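Local coordinates for ESX-5 secretion-associated protein EspG5 (Mycobacterium marinum, PDB 6VJ5) that acts as a cytoplasmic chaperone that binds its cognate PE/PPE protein dimers, keeps them from aggregating and supports their secretion, at residues C[91-96]-C[220-225]; C[109-114]-C[130-135]. One frame throughout, in Å; residues are numbered along the deposited sequence.

Interaction 1 (C[91-96]-C[220-225])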
# COMPACT_ATOMS: atom_id res chain seq x y z
N ARG C 91 12.17 26.13 -12.14
CA ARG C 91 13.37 26.91 -12.41
C ARG C 91 14.29 26.04 -13.26
O ARG C 91 14.72 24.97 -12.81
CB ARG C 91 14.05 27.32 -11.11
CG ARG C 91 15.55 27.56 -11.21
CD ARG C 91 16.09 28.23 -9.94
NE ARG C 91 15.51 29.55 -9.75
CZ ARG C 91 14.57 29.85 -8.85
NH1 ARG C 91 14.12 28.92 -8.02
NH2 ARG C 91 14.11 31.09 -8.77
N GLY C 92 14.55 26.46 -14.49
CA GLY C 92 15.25 25.62 -15.43
C GLY C 92 14.28 24.75 -16.21
O GLY C 92 13.09 25.06 -16.35
N LYS C 93 14.80 23.63 -16.71
CA LYS C 93 13.95 22.72 -17.48
C LYS C 93 12.95 22.03 -16.57
O LYS C 93 13.29 21.59 -15.46
CB LYS C 93 14.80 21.69 -18.22
CG LYS C 93 13.97 20.73 -19.06
CD LYS C 93 14.83 19.79 -19.89
CE LYS C 93 13.97 18.74 -20.59
NZ LYS C 93 12.94 19.34 -21.48
N LEU C 94 11.70 21.95 -17.02
CA LEU C 94 10.65 21.29 -16.27
C LEU C 94 10.78 19.79 -16.45
O LEU C 94 10.73 19.28 -17.58
CB LEU C 94 9.28 21.79 -16.74
CG LEU C 94 8.05 21.15 -16.09
CD1 LEU C 94 8.12 21.30 -14.58
CD2 LEU C 94 6.78 21.79 -16.64
N LEU C 95 10.95 19.07 -15.34
CA LEU C 95 11.22 17.64 -15.37
C LEU C 95 9.98 16.80 -15.14
O LEU C 95 10.09 15.57 -15.11
CB LEU C 95 12.27 17.30 -14.31
CG LEU C 95 13.63 17.98 -14.46
CD1 LEU C 95 14.52 17.54 -13.31
CD2 LEU C 95 14.24 17.65 -15.80
N TYR C 96 8.82 17.42 -14.96
CA TYR C 96 7.56 16.70 -14.78
C TYR C 96 7.67 15.63 -13.70
O TYR C 96 7.17 14.51 -13.85
CB TYR C 96 7.10 16.12 -16.11
CG TYR C 96 6.90 17.19 -17.15
CD1 TYR C 96 5.76 17.98 -17.14
CD2 TYR C 96 7.86 17.44 -18.13
CE1 TYR C 96 5.57 18.97 -18.08
CE2 TYR C 96 7.68 18.43 -19.07
CZ TYR C 96 6.53 19.20 -19.04
OH TYR C 96 6.34 20.19 -19.97
N ALA C 220 14.95 28.95 -19.01
CA ALA C 220 15.24 29.46 -17.68
C ALA C 220 14.14 29.13 -16.68
O ALA C 220 14.42 29.07 -15.48
CB ALA C 220 15.43 30.98 -17.72
N ALA C 221 12.92 28.90 -17.16
CA ALA C 221 11.78 28.55 -16.33
C ALA C 221 10.66 28.11 -17.26
O ALA C 221 10.51 28.66 -18.36
CB ALA C 221 11.33 29.72 -15.46
N GLU C 222 9.88 27.12 -16.83
CA GLU C 222 8.73 26.67 -17.60
C GLU C 222 7.52 26.52 -16.69
O GLU C 222 7.65 26.36 -15.47
CB GLU C 222 8.97 25.33 -18.31
CG GLU C 222 10.37 25.06 -18.81
CD GLU C 222 10.43 23.82 -19.70
OE1 GLU C 222 9.70 23.79 -20.71
OE2 GLU C 222 11.19 22.89 -19.37
N VAL C 223 6.34 26.54 -17.30
CA VAL C 223 5.09 26.24 -16.61
C VAL C 223 4.22 25.39 -17.53
O VAL C 223 4.13 25.64 -18.73
CB VAL C 223 4.34 27.52 -16.21
CG1 VAL C 223 3.06 27.18 -15.46
CG2 VAL C 223 5.24 28.40 -15.36
N ALA C 224 3.60 24.37 -16.95
CA ALA C 224 2.58 23.57 -17.63
C ALA C 224 1.28 23.74 -16.87
O ALA C 224 1.26 23.63 -15.64
CB ALA C 224 2.99 22.10 -17.70
N VAL C 225 0.20 24.01 -17.58
CA VAL C 225 -1.10 24.29 -16.97
C VAL C 225 -2.15 23.45 -17.66
O VAL C 225 -2.25 23.46 -18.89
CB VAL C 225 -1.46 25.79 -17.06
CG1 VAL C 225 -2.76 26.06 -16.31
CG2 VAL C 225 -0.32 26.64 -16.52
O HOH W 1 10.60 20.43 -20.33
O HOH W 2 6.06 23.54 -20.10
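Where the antiparallel sheet of EspG5 passes from strand 83-91 into the start of the long loop that leads to strand 115-123, the chain pairs once more with strand 221-231 and then folds over the face of that strand that carries Glu222 and Ala224. Arg91 and Ala221 form an antiparallel non-hydrogen-bonded pair, their CA atoms 4.5 Å apart. One residue on, Gly92 N donates to Ala220 O at 2.8 Å, the donor standing well above the carbonyl plane and so off the lone-pair directions. The positive phi of Gly92 (89°) turns the chain away from the strand direction.

Glu222 carries the middle of the contact. Its CG stands beside its own backbone N (chi1 -34°), and the extended chain beyond lifts the carboxylate to the loop. OE2 receives Leu94 N at 2.6 Å, almost straight at 175°, on the anti side of the carboxylate and out of its plane. Lys93 runs alongside Glu222, pointing the same way; a water accepts from Lys93 NZ and lies within hydrogen-bonding distance of OE2 (2.7 Å) and Leu94 O. Further along, Leu94 CD2 packs on Ala224 CB (3.9 Å), while the Tyr96 ring lies with its CE1 edge toward that methyl and one face over Leu94 CG.

OE1 of Glu222 forms a salt bridge with Lys245 of the adjacent strand, and Tyr96 O bonds a basic side chain of another protein's chain in the assembly. With Lys245 in direct contact and Lys93 NZ 4.5 Å from OE2, the buried carboxylate is probably ionised, a charged acceptor for the loop's backbone N-H.

Interaction 2 (C[109-114]-C[130-135])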
# COMPACT_ATOMS: atom_id res chain seq x y z
N ARG C 109 8.07 9.81 -2.83
CA ARG C 109 7.16 10.95 -2.85
C ARG C 109 7.91 12.26 -3.05
O ARG C 109 7.28 13.32 -3.07
CB ARG C 109 6.35 10.99 -1.55
CG ARG C 109 5.63 9.66 -1.23
CD ARG C 109 4.37 9.46 -2.07
NE ARG C 109 4.63 8.88 -3.39
CZ ARG C 109 3.71 8.74 -4.34
NH1 ARG C 109 2.47 9.15 -4.11
NH2 ARG C 109 4.02 8.20 -5.51
N ASP C 110 9.23 12.22 -3.22
CA ASP C 110 9.98 13.44 -3.48
C ASP C 110 9.58 14.02 -4.83
O ASP C 110 9.09 13.33 -5.73
CB ASP C 110 11.49 13.18 -3.50
CG ASP C 110 12.05 12.83 -2.13
OD1 ASP C 110 11.46 13.24 -1.11
OD2 ASP C 110 13.10 12.17 -2.10
N ILE C 111 9.81 15.32 -4.97
CA ILE C 111 9.70 16.00 -6.27
C ILE C 111 11.03 16.68 -6.53
O ILE C 111 11.84 16.90 -5.61
CB ILE C 111 8.52 17.00 -6.29
CG1 ILE C 111 8.64 18.03 -5.17
CG2 ILE C 111 7.20 16.26 -6.18
CD1 ILE C 111 7.55 19.09 -5.21
N PRO C 112 11.31 17.04 -7.79
CA PRO C 112 12.59 17.68 -8.10
C PRO C 112 12.75 19.00 -7.37
O PRO C 112 11.80 19.77 -7.23
CB PRO C 112 12.53 17.88 -9.62
CG PRO C 112 11.53 16.86 -10.10
CD PRO C 112 10.51 16.78 -9.00
N ASP C 113 13.97 19.26 -6.90
CA ASP C 113 14.23 20.48 -6.13
C ASP C 113 13.94 21.75 -6.92
O ASP C 113 13.76 22.81 -6.32
CB ASP C 113 15.68 20.51 -5.64
CG ASP C 113 15.89 19.71 -4.37
OD1 ASP C 113 14.91 19.49 -3.63
OD2 ASP C 113 17.04 19.30 -4.11
N ASN C 114 13.90 21.67 -8.25
CA ASN C 114 13.63 22.83 -9.09
C ASN C 114 12.15 22.98 -9.43
O ASN C 114 11.81 23.83 -10.27
CB ASN C 114 14.43 22.74 -10.39
CG ASN C 114 13.85 21.72 -11.36
OD1 ASN C 114 13.49 20.61 -10.96
ND2 ASN C 114 13.75 22.09 -12.63
N ALA C 130 -3.69 24.33 -3.14
CA ALA C 130 -2.70 23.42 -2.58
C ALA C 130 -1.41 23.58 -3.38
O ALA C 130 -1.41 23.34 -4.59
CB ALA C 130 -3.19 21.97 -2.61
N VAL C 131 -0.34 23.99 -2.71
CA VAL C 131 0.93 24.29 -3.36
C VAL C 131 2.02 23.50 -2.65
O VAL C 131 2.20 23.64 -1.44
CB VAL C 131 1.26 25.80 -3.32
CG1 VAL C 131 2.66 26.07 -3.88
CG2 VAL C 131 0.20 26.58 -4.07
N ARG C 132 2.76 22.69 -3.41
CA ARG C 132 3.83 21.89 -2.84
C ARG C 132 5.18 22.40 -3.33
O ARG C 132 5.38 22.60 -4.53
CB ARG C 132 3.69 20.41 -3.19
CG ARG C 132 4.91 19.63 -2.75
CD ARG C 132 4.73 18.12 -2.74
NE ARG C 132 5.97 17.49 -2.29
CZ ARG C 132 6.17 16.18 -2.23
NH1 ARG C 132 5.21 15.34 -2.58
NH2 ARG C 132 7.34 15.72 -1.81
N VAL C 133 6.10 22.60 -2.38
CA VAL C 133 7.49 22.96 -2.65
C VAL C 133 8.37 22.10 -1.76
O VAL C 133 8.16 22.05 -0.55
CB VAL C 133 7.76 24.46 -2.38
CG1 VAL C 133 9.25 24.75 -2.58
CG2 VAL C 133 6.91 25.33 -3.27
N GLY C 134 9.35 21.44 -2.35
CA GLY C 134 10.15 20.51 -1.56
C GLY C 134 9.23 19.46 -0.97
O GLY C 134 8.52 18.74 -1.68
N ASN C 135 9.23 19.35 0.35
CA ASN C 135 8.38 18.38 1.04
C ASN C 135 7.31 19.06 1.88
O ASN C 135 6.78 18.45 2.81
CB ASN C 135 9.26 17.45 1.87
CG ASN C 135 10.06 16.50 0.99
OD1 ASN C 135 9.61 16.12 -0.10
ND2 ASN C 135 11.25 16.13 1.44
O HOH W 3 10.74 16.44 -2.29
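Segments 109-114 and 130-135 form no beta pairing, their nearest CA atoms (Asp110 and Asn135) being 6.9 Å apart, and the gap is bridged by Arg132 reaching from the end of strand 126-133 to the carbonyl of Arg109. Arg132 NH2 donates to Arg109 O at 2.7 Å, the oxygen lying 25° out of the guanidinium plane, and NH1 adds a weak bond to the same atom.

The group is also held from its own segment. Gly134 O lies in the guanidinium plane and accepts from both NE (2.9 Å, 161°) and NH2 (3.2 Å) along one edge of the guanidinium; a turn with positive phi at Gly134 redirects the chain just past the strand. Arg132 has CG anti to its N and is extended as far as NE, which carries the guanidinium across to the loop. NH2 adds a weak bond to Asn135 OD1.

Ile111 lies over one guanidinium face, with CG2 4.1 Å above its centre. Its other branch, with CG1 between the backbone N and carbonyl carbon (chi1 57°), runs back along the arginine chain and brings CD1 to 3.6 Å from Arg132 CG. A water accepts from Ile111 N at 3.0 Å and also lies close to Asn135 OD1, a possible second link between the segments.

NH1 of Arg132 also bonds Leu33 O, and Arg109 bonds Cys35 O and forms a salt bridge with an acidic side chain of another protein's chain in the assembly. Val14 of helix 14-23 touches both Arg132 and Asn135, while Ile111 packs on Arg117 of strand 115-123, next to strand 126-133 in the sheet.

How the interactions relate
Interactions 1 and 2 secure the two ends of one long connection, the loop between strands 83-91 and 115-123, and their centres are 13 Å apart. Asn114 joins them directly: its ND2 is 2.9 Å from Lys93 O and its backbone O 3.0 Å from Arg91 N, both probable hydrogen bonds, while Leu95 CD1 packs 4.2 Å from Pro112 CB. Interaction 1 ties the start of the loop to strand 221-231, and interaction 2 ties its end to strand 126-133, the two strands that flank the connected pair, in the order 126-133, 115-123, 83-91, 221-231. Tyr96 and Arg109 each touch a chain of another protein in the assembly, consistent with the loop contributing to the chaperone's binding surface.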